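Endoglucanase, glycoside hydrolase family 5 protein (Cytophaga hutchinsonii, PDB 5IHS) probably hydrolyses internal beta-1,4-glucosidic bonds of cellulose as a family 5 endoglucanase, in a periplasmic step of cellulose use. Local coordinates at residues V193-W198 / T203-N208; Y249-A254 / K314-D319; G258-E263 / P288-A293. All blocks are in the same frame, centred on the assembly; numbering follows the deposited sequence. Where two conformers were deposited one is given.

Contact 1. Residues V193-W198 / T203-N208; sequences VGTRQW and TEAAAN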
ATOM      1  N   VAL A 193       8.529   0.715   4.920  1.00  5.98           N
ATOM      2  CA  VAL A 193       8.787  -0.107   6.097  1.00  6.35           C
ATOM      3  C   VAL A 193       7.730   0.145   7.171  1.00  6.06           C
ATOM      4  O   VAL A 193       7.529   1.289   7.603  1.00  6.35           O
ATOM      5  CB  VAL A 193      10.193   0.163   6.663  1.00  6.74           C
ATOM      6  CG1 VAL A 193      10.452  -0.730   7.878  1.00  7.37           C
ATOM      7  CG2 VAL A 193      11.265  -0.029   5.596  1.00  7.20           C
ATOM      8  N   GLY A 194       7.102  -0.948   7.632  1.00  6.22           N
ATOM      9  CA  GLY A 194       6.087  -0.870   8.659  1.00  6.22           C
ATOM     10  C   GLY A 194       6.625  -0.452  10.011  1.00  5.75           C
ATOM     11  O   GLY A 194       7.823  -0.496  10.282  1.00  6.65           O
ATOM     12  N   THR A 195       5.694  -0.031  10.872  1.00  6.34           N
ATOM     13  CA  THR A 195       6.030   0.537  12.168  1.00  6.54           C
ATOM     14  C   THR A 195       5.231  -0.156  13.283  1.00  6.51           C
ATOM     15  O   THR A 195       4.279  -0.913  13.040  1.00  6.77           O
ATOM     16  CB  THR A 195       5.868   2.082  12.137  1.00  7.47           C
ATOM     17  OG1 THR A 195       4.521   2.447  11.814  1.00  8.23           O
ATOM     18  CG2 THR A 195       6.847   2.722  11.136  1.00  7.71           C
ATOM     19  N   ARG A 196       5.657   0.072  14.527  1.00  6.90           N
ATOM     20  CA  ARG A 196       5.062  -0.638  15.653  1.00  7.07           C
ATOM     21  C   ARG A 196       3.576  -0.293  15.806  1.00  6.91           C
ATOM     22  O   ARG A 196       3.108   0.790  15.424  1.00  7.25           O
ATOM     23  CB  ARG A 196       5.844  -0.329  16.941  1.00  7.38           C
ATOM     24  CG  ARG A 196       5.444  -1.182  18.149  1.00  7.74           C
ATOM     25  CD  ARG A 196       6.421  -1.069  19.282  1.00  8.38           C
ATOM     26  NE  ARG A 196       6.377   0.203  19.987  1.00  8.43           N
ATOM     27  CZ  ARG A 196       5.588   0.473  21.021  1.00  9.08           C
ATOM     28  NH1 ARG A 196       4.707  -0.420  21.466  1.00  9.21           N
ATOM     29  NH2 ARG A 196       5.681   1.652  21.626  1.00  9.83           N
ATOM     30  N   GLN A 197       2.836  -1.232  16.396  1.00  7.29           N
ATOM     31  CA  GLN A 197       1.427  -1.048  16.743  1.00  7.61           C
ATOM     32  C   GLN A 197       0.584  -0.886  15.480  1.00  6.87           C
ATOM     33  O   GLN A 197      -0.107   0.124  15.273  1.00  7.29           O
ATOM     34  CB  GLN A 197       1.264   0.107  17.728  1.00  8.52           C
ATOM     35  CG  GLN A 197      -0.100   0.226  18.362  1.00 10.38           C
ATOM     36  CD  GLN A 197      -0.080   1.255  19.459  1.00 11.62           C
ATOM     37  OE1 GLN A 197       0.444   1.006  20.538  1.00 13.24           O
ATOM     38  NE2 GLN A 197      -0.626   2.424  19.190  1.00 12.64           N
ATOM     39  N   TRP A 198       0.631  -1.911  14.630  1.00  7.50           N
ATOM     40  CA  TRP A 198      -0.141  -1.938  13.387  1.00  7.79           C
ATOM     41  C   TRP A 198       0.175  -0.729  12.513  1.00  7.04           C
ATOM     42  O   TRP A 198      -0.705  -0.121  11.898  1.00  7.34           O
ATOM     43  CB  TRP A 198      -1.643  -2.114  13.645  1.00  9.27           C
ATOM     44  CG  TRP A 198      -1.901  -3.331  14.473  1.00 13.00           C
ATOM     45  CD1 TRP A 198      -1.996  -4.630  14.039  1.00 15.10           C
ATOM     46  CD2 TRP A 198      -2.056  -3.373  15.887  1.00 15.65           C
ATOM     47  NE1 TRP A 198      -2.220  -5.468  15.100  1.00 16.97           N
ATOM     48  CE2 TRP A 198      -2.261  -4.722  16.246  1.00 16.71           C
ATOM     49  CE3 TRP A 198      -2.054  -2.404  16.887  1.00 17.24           C
ATOM     50  CZ2 TRP A 198      -2.455  -5.123  17.563  1.00 18.82           C
ATOM     51  CZ3 TRP A 198      -2.246  -2.803  18.193  1.00 19.31           C
ATOM     52  CH2 TRP A 198      -2.453  -4.152  18.519  1.00 19.79           C
ATOM     53  N   THR A 203       6.609   7.885  14.810  1.00  7.32           N
ATOM     54  CA  THR A 203       7.636   8.692  15.475  1.00  8.05           C
ATOM     55  C   THR A 203       8.823   7.854  15.943  1.00  8.08           C
ATOM     56  O   THR A 203       9.931   8.384  16.076  1.00  9.23           O
ATOM     57  CB  THR A 203       7.085   9.475  16.663  1.00  9.70           C
ATOM     58  OG1 THR A 203       6.500   8.576  17.616  1.00 11.14           O
ATOM     59  CG2 THR A 203       6.086  10.523  16.221  1.00 10.41           C
ATOM     60  N   GLU A 204       8.624   6.563  16.230  1.00  8.17           N
ATOM     61  CA  GLU A 204       9.753   5.742  16.664  1.00  8.67           C
ATOM     62  C   GLU A 204      10.722   5.505  15.512  1.00  8.87           C
ATOM     63  O   GLU A 204      11.947   5.524  15.700  1.00 10.08           O
ATOM     64  CB  GLU A 204       9.266   4.418  17.256  1.00  8.79           C
ATOM     65  CG  GLU A 204       8.404   4.607  18.476  1.00  9.90           C
ATOM     66  CD  GLU A 204       7.871   3.321  19.083  1.00 11.10           C
ATOM     67  OE1 GLU A 204       7.884   2.263  18.404  1.00 10.70           O
ATOM     68  OE2 GLU A 204       7.428   3.392  20.251  1.00 12.60           O
ATOM     69  N   ALA A 205      10.188   5.287  14.307  1.00  8.47           N
ATOM     70  CA  ALA A 205      11.031   5.193  13.122  1.00  9.02           C
ATOM     71  C   ALA A 205      11.697   6.532  12.836  1.00  9.22           C
ATOM     72  O   ALA A 205      12.874   6.578  12.463  1.00 10.48           O
ATOM     73  CB  ALA A 205      10.192   4.719  11.930  1.00  9.34           C
ATOM     74  N   ALA A 206      10.964   7.633  13.018  1.00  8.67           N
ATOM     75  CA  ALA A 206      11.529   8.949  12.744  1.00  9.52           C
ATOM     76  C   ALA A 206      12.697   9.255  13.669  1.00 10.35           C
ATOM     77  O   ALA A 206      13.626   9.977  13.278  1.00 11.81           O
ATOM     78  CB  ALA A 206      10.450  10.020  12.875  1.00 10.07           C
ATOM     79  N   ALA A 207      12.667   8.718  14.895  1.00 10.54           N
ATOM     80  CA  ALA A 207      13.745   8.933  15.854  1.00 12.44           C
ATOM     81  C   ALA A 207      14.975   8.092  15.550  1.00 12.45           C
ATOM     82  O   ALA A 207      16.074   8.439  15.996  1.00 14.92           O
ATOM     83  CB  ALA A 207      13.258   8.615  17.268  1.00 14.31           C
ATOM     84  N   ASN A 208      14.820   6.988  14.827  1.00 10.66           N
ATOM     85  CA  ASN A 208      15.940   6.121  14.472  1.00 10.08           C
ATOM     86  C   ASN A 208      15.712   5.589  13.070  1.00  8.79           C
ATOM     87  O   ASN A 208      15.476   4.386  12.868  1.00  8.91           O
ATOM     88  CB  ASN A 208      16.091   4.980  15.472  1.00 12.02           C
ATOM     89  CG  ASN A 208      17.289   4.102  15.165  1.00 14.97           C
ATOM     90  OD1 ASN A 208      18.241   4.518  14.487  1.00 16.95           O
ATOM     91  ND2 ASN A 208      17.244   2.876  15.654  1.00 16.11           N
TER
HETATM   92  O   HOH W   1       7.507   2.068  15.505  1.00  8.49           O
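Arg196 meets Glu204 side-on, offering NE and NH2 to the two carboxylate oxygens. NE donates to Glu204 OE1 at 3.0 Å, and NH2 reaches Glu204 OE2 at 2.8 Å in a nearly straight bond (164°). Both oxygens accept on their syn lone pairs, and with the guanidinium and carboxylate planes only 22° apart the paired charges hold each other flat. The arginine chain bends at its third torsion (72°), which turns this edge toward the acid. Beneath the salt bridge, Thr195 CG2 rests against Ala205 CB at 4.0 Å, a small apolar touch on the inner side. A water adds a second link: it accepts from Arg196 N and donates to Glu204 OE1, an oxygen thus gripped twice. All this happens in the connection between the fifth and sixth strands of the (beta/alpha)8 barrel, 191-193 and 215-221, with short helix 202-207 brought against the chain leaving strand 191-193. Further out, the remaining guanidinium nitrogen, NH1, binds the carbonyl of Gln163, and Thr195 OG1 is tied to the carbonyl of Thr218 on strand 215-221. Ala205 also packs on Trp167 of helix 167-185.

Contact 2. Residues Y249-A254 / K314-D319; sequences YGTCDA and KLVRDD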
ATOM      1  N   TYR A 249      -5.639   2.088   4.523  1.00  5.45           N
ATOM      2  CA  TYR A 249      -6.542   2.775   5.440  1.00  5.71           C
ATOM      3  C   TYR A 249      -7.945   2.254   5.181  1.00  5.72           C
ATOM      4  O   TYR A 249      -8.268   1.797   4.084  1.00  6.38           O
ATOM      5  CB  TYR A 249      -6.498   4.323   5.293  1.00  6.06           C
ATOM      6  CG  TYR A 249      -7.198   4.797   4.042  1.00  6.28           C
ATOM      7  CD1 TYR A 249      -6.538   4.799   2.820  1.00  6.10           C
ATOM      8  CD2 TYR A 249      -8.525   5.226   4.065  1.00  6.79           C
ATOM      9  CE1 TYR A 249      -7.180   5.183   1.650  1.00  6.72           C
ATOM     10  CE2 TYR A 249      -9.178   5.610   2.899  1.00  7.17           C
ATOM     11  CZ  TYR A 249      -8.505   5.578   1.693  1.00  6.71           C
ATOM     12  OH  TYR A 249      -9.179   5.940   0.556  1.00  7.11           O
ATOM     13  N   GLY A 250      -8.796   2.357   6.195  1.00  6.83           N
ATOM     14  CA  GLY A 250     -10.199   2.055   6.056  1.00  7.37           C
ATOM     15  C   GLY A 250     -11.079   3.292   6.175  1.00  7.50           C
ATOM     16  O   GLY A 250     -10.614   4.413   6.351  1.00  7.67           O
ATOM     17  N   THR A 251     -12.385   3.050   6.095  1.00  7.64           N
ATOM     18  CA  THR A 251     -13.392   4.084   6.323  1.00  7.78           C
ATOM     19  C   THR A 251     -14.165   3.855   7.621  1.00  8.45           C
ATOM     20  O   THR A 251     -15.129   4.582   7.896  1.00  9.40           O
ATOM     21  CB  THR A 251     -14.383   4.110   5.164  1.00  8.44           C
ATOM     22  OG1 THR A 251     -15.015   2.827   5.097  1.00  8.83           O
ATOM     23  CG2 THR A 251     -13.696   4.446   3.840  1.00  8.93           C
ATOM     24  N   CYS A 252     -13.774   2.868   8.419  1.00  8.13           N
ATOM     25  CA  CYS A 252     -14.595   2.365   9.511  1.00  8.90           C
ATOM     26  C   CYS A 252     -13.697   2.147  10.722  1.00  9.25           C
ATOM     27  O   CYS A 252     -12.564   2.637  10.792  1.00  9.67           O
ATOM     28  CB  CYS A 252     -15.319   1.097   9.045  1.00 10.80           C
ATOM     29  SG  CYS A 252     -14.235  -0.188   8.454  1.00 13.74           S
ATOM     30  N   ASP A 253     -14.175   1.401  11.709  1.00 11.04           N
ATOM     31  CA  ASP A 253     -13.243   1.187  12.805  1.00 13.27           C
ATOM     32  C   ASP A 253     -12.205   0.107  12.449  1.00 11.03           C
ATOM     33  O   ASP A 253     -12.256  -0.564  11.405  1.00 11.47           O
ATOM     34  CB  ASP A 253     -13.935   1.009  14.145  1.00 17.76           C
ATOM     35  CG  ASP A 253     -14.730  -0.217  14.202  1.00 21.14           C
ATOM     36  OD1 ASP A 253     -14.283  -1.202  13.590  1.00 23.27           O
ATOM     37  OD2 ASP A 253     -15.796  -0.201  14.866  1.00 22.06           O
ATOM     38  N   ALA A 254     -11.214  -0.009  13.324  1.00 11.06           N
ATOM     39  CA  ALA A 254     -10.009  -0.768  13.027  1.00 11.91           C
ATOM     40  C   ALA A 254     -10.257  -2.258  12.886  1.00 12.93           C
ATOM     41  O   ALA A 254      -9.397  -2.958  12.348  1.00 14.32           O
ATOM     42  CB  ALA A 254      -8.960  -0.506  14.107  1.00 12.83           C
ATOM     43  N   LYS A 314     -18.149   3.158  -2.477  0.52  7.59           N
ATOM     44  CA  LYS A 314     -18.600   4.362  -3.167  0.52  8.21           C
ATOM     45  C   LYS A 314     -17.829   5.584  -2.693  0.52  7.71           C
ATOM     46  O   LYS A 314     -17.417   6.422  -3.502  0.52  8.38           O
ATOM     47  CB  LYS A 314     -20.098   4.581  -2.944  0.52  9.12           C
ATOM     48  CG  LYS A 314     -20.544   5.985  -3.316  0.52 10.24           C
ATOM     49  CD  LYS A 314     -22.041   6.175  -3.192  0.52 11.51           C
ATOM     50  CE  LYS A 314     -22.440   7.632  -3.430  0.52 13.20           C
ATOM     51  NZ  LYS A 314     -21.890   8.167  -4.705  0.52 14.31           N
ATOM     52  N   LEU A 315     -17.642   5.718  -1.378  1.00  7.54           N
ATOM     53  CA  LEU A 315     -16.927   6.868  -0.837  1.00  8.04           C
ATOM     54  C   LEU A 315     -15.517   6.937  -1.407  1.00  7.67           C
ATOM     55  O   LEU A 315     -15.057   7.988  -1.874  1.00  7.85           O
ATOM     56  CB  LEU A 315     -16.887   6.753   0.689  1.00  8.50           C
ATOM     57  CG  LEU A 315     -16.254   7.919   1.444  1.00 10.02           C
ATOM     58  CD1 LEU A 315     -16.738   7.886   2.886  1.00 14.32           C
ATOM     59  CD2 LEU A 315     -14.732   7.880   1.417  1.00 11.82           C
ATOM     60  N   VAL A 316     -14.809   5.810  -1.371  1.00  6.73           N
ATOM     61  CA  VAL A 316     -13.412   5.779  -1.783  1.00  6.85           C
ATOM     62  C   VAL A 316     -13.281   5.960  -3.288  1.00  6.41           C
ATOM     63  O   VAL A 316     -12.399   6.687  -3.767  1.00  6.98           O
ATOM     64  CB  VAL A 316     -12.802   4.456  -1.292  1.00  8.96           C
ATOM     65  CG1 VAL A 316     -11.470   4.189  -1.921  1.00 10.01           C
ATOM     66  CG2 VAL A 316     -12.760   4.461   0.232  1.00  8.87           C
ATOM     67  N   ARG A 317     -14.139   5.281  -4.059  1.00  6.46           N
ATOM     68  CA  ARG A 317     -14.117   5.422  -5.512  1.00  7.30           C
ATOM     69  C   ARG A 317     -14.420   6.853  -5.928  1.00  7.12           C
ATOM     70  O   ARG A 317     -13.779   7.398  -6.841  1.00  7.40           O
ATOM     71  CB  ARG A 317     -15.112   4.455  -6.156  1.00  7.64           C
ATOM     72  CG  ARG A 317     -15.211   4.583  -7.660  1.00  8.88           C
ATOM     73  CD  ARG A 317     -16.192   3.548  -8.229  1.00 10.29           C
ATOM     74  NE  ARG A 317     -16.480   3.742  -9.643  1.00  9.80           N
ATOM     75  CZ  ARG A 317     -17.398   4.581 -10.125  1.00  9.85           C
ATOM     76  NH1 ARG A 317     -18.137   5.337  -9.319  1.00 10.88           N
ATOM     77  NH2 ARG A 317     -17.554   4.686 -11.432  1.00 11.36           N
ATOM     78  N   ASP A 318     -15.380   7.495  -5.267  1.00  7.42           N
ATOM     79  CA  ASP A 318     -15.683   8.877  -5.612  1.00  8.35           C
ATOM     80  C   ASP A 318     -14.477   9.783  -5.364  1.00  8.15           C
ATOM     81  O   ASP A 318     -14.188  10.675  -6.174  1.00  8.72           O
ATOM     82  CB  ASP A 318     -16.887   9.371  -4.813  1.00  9.75           C
ATOM     83  CG  ASP A 318     -18.229   8.806  -5.298  1.00 12.19           C
ATOM     84  OD1 ASP A 318     -18.283   8.148  -6.365  1.00 13.38           O
ATOM     85  OD2 ASP A 318     -19.253   9.060  -4.603  1.00 13.98           O
ATOM     86  N   ASP A 319     -13.762   9.575  -4.248  1.00  7.74           N
ATOM     87  CA  ASP A 319     -12.564  10.368  -3.963  1.00  8.07           C
ATOM     88  C   ASP A 319     -11.479  10.131  -5.012  1.00  7.68           C
ATOM     89  O   ASP A 319     -10.850  11.082  -5.487  1.00  7.81           O
ATOM     90  CB  ASP A 319     -12.069  10.062  -2.543  1.00  8.36           C
ATOM     91  CG  ASP A 319     -10.748  10.746  -2.203  1.00  8.93           C
ATOM     92  OD1 ASP A 319     -10.792  11.946  -1.842  1.00 10.21           O
ATOM     93  OD2 ASP A 319      -9.670  10.094  -2.299  1.00  9.21           O
TER
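Val316 faces Tyr249 and Thr251 from one turn of the C-terminal helix, and its side chain can be followed branch by branch. From CB the fork opens in two directions. CG1, set anti to the backbone N (chi1 167°), runs to the phenol end of Tyr249 and lies 3.8 Å from its OH. The other methyl, CG2, meets the methyl of Thr251, CG2 to CG2, at 3.7 Å, while remaining 3.9 Å from Tyr249 OH. The hydroxyl oxygen therefore sits against both branches of the valine, and the tyrosine and valine side chains approach from opposite directions. Leu315, the residue before it on the helix, brings CD2 to Thr251 CG2 more loosely, at 4.3 Å.

The two pieces belong to neighbouring parts of a TIM barrel. Tyr249 ends the seventh strand, 244-249, whose C-terminal end carries the catalytic nucleophile in family 5 enzymes, and helix 311-329 follows the eighth strand, 279-284, packing on the barrel from outside. No hydrogen bond crosses between the segments: Tyr249 OH pairs with Tyr269 OH of helix 262-274, and Thr251 OG1 with Ser312 OG near the start of helix 311-329. The Tyr249 hydroxyl thus has its polar partner in Tyr269 while its oxygen also packs on the valine methyls; at Thr251 the methyl does the touching. The first torsion of Tyr249 (74°) places the ring between backbone N and carbonyl carbon, pointing its long axis at the helix. Phe221 packs against that ring, their planes about 20° apart, and Asn281 of strand 279-284 touches Tyr249, Thr251 and Val316 alike.

Contact 3. Residues G258-E263 / P288-A293; sequences GNFSPE and PETASA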
ATOM      1  N   GLY A 258     -18.093  -2.096  11.253  1.00 15.26           N
ATOM      2  CA  GLY A 258     -18.749  -1.178  12.161  1.00 14.76           C
ATOM      3  C   GLY A 258     -18.165   0.231  12.122  1.00 13.83           C
ATOM      4  O   GLY A 258     -17.025   0.463  11.715  1.00 13.28           O
ATOM      5  N   ASN A 259     -18.961   1.199  12.582  0.55 14.55           N
ATOM      6  CA  ASN A 259     -18.506   2.591  12.735  0.55 14.79           C
ATOM      7  C   ASN A 259     -18.023   3.193  11.409  0.55 13.30           C
ATOM      8  O   ASN A 259     -16.961   3.818  11.341  0.55 12.96           O
ATOM      9  CB  ASN A 259     -17.415   2.735  13.809  0.55 16.03           C
ATOM     10  CG  ASN A 259     -17.949   2.629  15.233  0.55 16.77           C
ATOM     11  OD1 ASN A 259     -18.649   3.517  15.732  0.55 16.51           O
ATOM     12  ND2 ASN A 259     -17.583   1.555  15.909  0.55 17.47           N
ATOM     13  N   PHE A 260     -18.810   3.016  10.348  1.00 12.81           N
ATOM     14  CA  PHE A 260     -18.532   3.725   9.102  1.00 11.58           C
ATOM     15  C   PHE A 260     -18.491   5.219   9.394  1.00 10.68           C
ATOM     16  O   PHE A 260     -19.421   5.773   9.989  1.00 11.59           O
ATOM     17  CB  PHE A 260     -19.628   3.396   8.082  1.00 12.10           C
ATOM     18  CG  PHE A 260     -19.442   4.050   6.719  1.00 11.44           C
ATOM     19  CD1 PHE A 260     -18.253   3.925   5.997  1.00 11.30           C
ATOM     20  CD2 PHE A 260     -20.493   4.756   6.145  1.00 12.26           C
ATOM     21  CE1 PHE A 260     -18.114   4.525   4.757  1.00 11.40           C
ATOM     22  CE2 PHE A 260     -20.356   5.348   4.905  1.00 12.28           C
ATOM     23  CZ  PHE A 260     -19.168   5.222   4.201  1.00 11.73           C
ATOM     24  N   SER A 261     -17.402   5.873   8.985  1.00  9.41           N
ATOM     25  CA  SER A 261     -17.076   7.226   9.439  1.00  9.80           C
ATOM     26  C   SER A 261     -16.699   8.122   8.265  1.00  9.62           C
ATOM     27  O   SER A 261     -15.534   8.515   8.118  1.00  9.48           O
ATOM     28  CB  SER A 261     -15.932   7.180  10.452  1.00 10.44           C
ATOM     29  OG  SER A 261     -16.314   6.484  11.632  1.00 11.71           O
ATOM     30  N   PRO A 262     -17.666   8.488   7.421  1.00  9.49           N
ATOM     31  CA  PRO A 262     -17.321   9.311   6.248  1.00  9.98           C
ATOM     32  C   PRO A 262     -16.757  10.683   6.576  1.00  8.88           C
ATOM     33  O   PRO A 262     -15.820  11.128   5.905  1.00  8.89           O
ATOM     34  CB  PRO A 262     -18.637   9.392   5.463  1.00 11.84           C
ATOM     35  CG  PRO A 262     -19.699   8.995   6.422  1.00 11.69           C
ATOM     36  CD  PRO A 262     -19.066   8.043   7.379  1.00 10.36           C
ATOM     37  N   GLU A 263     -17.301  11.385   7.573  1.00  9.20           N
ATOM     38  CA  GLU A 263     -16.772  12.710   7.885  1.00  9.97           C
ATOM     39  C   GLU A 263     -15.346  12.626   8.427  1.00  9.01           C
ATOM     40  O   GLU A 263     -14.484  13.434   8.044  1.00  9.39           O
ATOM     41  CB  GLU A 263     -17.714  13.472   8.819  1.00 11.19           C
ATOM     42  CG  GLU A 263     -19.028  13.888   8.128  1.00 12.55           C
ATOM     43  CD  GLU A 263     -18.876  15.052   7.138  1.00 13.01           C
ATOM     44  OE1 GLU A 263     -18.004  15.923   7.352  1.00 12.56           O
ATOM     45  OE2 GLU A 263     -19.651  15.113   6.148  1.00 14.69           O
ATOM     46  N   PRO A 288     -18.642  -9.819   3.763  1.00 13.32           N
ATOM     47  CA  PRO A 288     -19.743  -8.950   4.246  1.00 14.43           C
ATOM     48  C   PRO A 288     -19.387  -8.176   5.512  1.00 15.22           C
ATOM     49  O   PRO A 288     -19.958  -8.378   6.599  1.00 18.04           O
ATOM     50  CB  PRO A 288     -20.888  -9.952   4.446  1.00 14.52           C
ATOM     51  CG  PRO A 288     -20.211 -11.230   4.741  1.00 15.00           C
ATOM     52  CD  PRO A 288     -18.962 -11.247   3.921  1.00 14.04           C
ATOM     53  N   GLU A 289     -18.435  -7.250   5.360  1.00 14.23           N
ATOM     54  CA  GLU A 289     -17.971  -6.363   6.423  1.00 13.50           C
ATOM     55  C   GLU A 289     -17.874  -4.946   5.868  1.00 11.25           C
ATOM     56  O   GLU A 289     -17.725  -4.746   4.662  1.00 10.35           O
ATOM     57  CB  GLU A 289     -16.593  -6.786   6.998  1.00 15.46           C
ATOM     58  CG  GLU A 289     -15.373  -6.550   6.067  1.00 18.49           C
ATOM     59  CD  GLU A 289     -14.014  -6.930   6.686  1.00 21.97           C
ATOM     60  OE1 GLU A 289     -13.976  -7.663   7.696  1.00 23.27           O
ATOM     61  OE2 GLU A 289     -12.970  -6.495   6.151  1.00 22.85           O
ATOM     62  N   THR A 290     -17.912  -3.955   6.768  1.00 10.93           N
ATOM     63  CA  THR A 290     -17.965  -2.551   6.357  1.00 11.06           C
ATOM     64  C   THR A 290     -16.810  -2.167   5.440  1.00  9.81           C
ATOM     65  O   THR A 290     -16.993  -1.365   4.515  1.00 10.30           O
ATOM     66  CB  THR A 290     -17.913  -1.660   7.599  1.00 12.04           C
ATOM     67  OG1 THR A 290     -18.911  -2.082   8.530  1.00 13.58           O
ATOM     68  CG2 THR A 290     -18.119  -0.186   7.233  1.00 12.70           C
ATOM     69  N   ALA A 291     -15.599  -2.653   5.725  1.00  9.91           N
ATOM     70  CA  ALA A 291     -14.428  -2.200   4.975  1.00  9.48           C
ATOM     71  C   ALA A 291     -14.416  -2.691   3.538  1.00  9.05           C
ATOM     72  O   ALA A 291     -13.709  -2.107   2.713  1.00  9.62           O
ATOM     73  CB  ALA A 291     -13.133  -2.630   5.669  1.00 10.51           C
ATOM     74  N   SER A 292     -15.141  -3.756   3.222  1.00  8.75           N
ATOM     75  CA  SER A 292     -15.144  -4.247   1.854  1.00  8.43           C
ATOM     76  C   SER A 292     -15.727  -3.196   0.929  1.00  7.74           C
ATOM     77  O   SER A 292     -16.758  -2.596   1.225  1.00  8.25           O
ATOM     78  CB  SER A 292     -15.979  -5.506   1.749  1.00  9.14           C
ATOM     79  OG  SER A 292     -15.357  -6.548   2.468  1.00 10.65           O
ATOM     80  N   ALA A 293     -15.082  -3.011  -0.220  1.00  7.69           N
ATOM     81  CA  ALA A 293     -15.510  -2.014  -1.199  1.00  7.44           C
ATOM     82  C   ALA A 293     -16.646  -2.496  -2.097  1.00  7.24           C
ATOM     83  O   ALA A 293     -17.339  -1.672  -2.711  1.00  7.91           O
ATOM     84  CB  ALA A 293     -14.326  -1.629  -2.084  1.00  7.89           C
TER
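Thr290 supplies the polar bond to Gly258 and the apolar touch to Phe260, one from each branch of its side chain. The hydrogen bond comes first: Gly258 N donates to Thr290 OG1 at 2.8 Å, and at 177° it is almost perfectly straight. Gly258 has backbone angles (phi 95°) at which a beta carbon would press on the preceding carbonyl oxygen. OG1 of Thr290, anti to its own carbonyl carbon, is turned to the glycine N, and CG2, anti to the backbone N, to Phe260. The backbone nitrogen of Thr290 adds a bond to Asn257 OD1, and Ala291 pairs with Gly256 through the backbone, so the chain just before Gly258 is tied to this loop at two further points. Within 258-263, Ser261 OG donates to Asn259 O from above the carbonyl plane; the serine occupies the N-cap position of helix 262-274, but its hydroxyl makes no capping bond.

These are the loops that follow strands seven and eight of the barrel, at the C-terminal ends of the strands, the side on which family 5 enzymes build their substrate cleft. Thr290 itself lies in a type I turn, closed by Ser292 N bonding to Glu289 O at 3.1 Å.

Packing contacts make up the rest. Thr290 CG2 lies 4.0 Å from Phe260 CB, and Pro262 CD sits 3.8 Å above one face of the phenylalanine ring, shifted toward its rim. Leu315 and Pro311 of helix 311-329 also touch Phe260. A valine in place of Thr290 would remove the hydroxyl and is likely to deprive Gly258 N of its acceptor, loosening the join between the two loops.

In the fold
Contact 2 is buried, contact 1 partly so, and contact 3 lies at the surface. Contact 2 relies on van der Waals packing of methyls and the Tyr249 oxygen, with no hydrogen bond across; contact 3 pairs a backbone-to-side-chain hydrogen bond with a small apolar touch; contact 1 is the one bridged by full charges and by a water. Contacts 2 and 3 are neighbours, centres 7 Å apart, with contact 3 nested in the chain between the segments of contact 2. They join the same loop after strand 244-249, and Thr251 O lies 2.8 Å from Ser261 N. Contact 1, its centre 24 Å from that of contact 2, stands apart, linking segments only a few residues apart within one strand-to-strand connection.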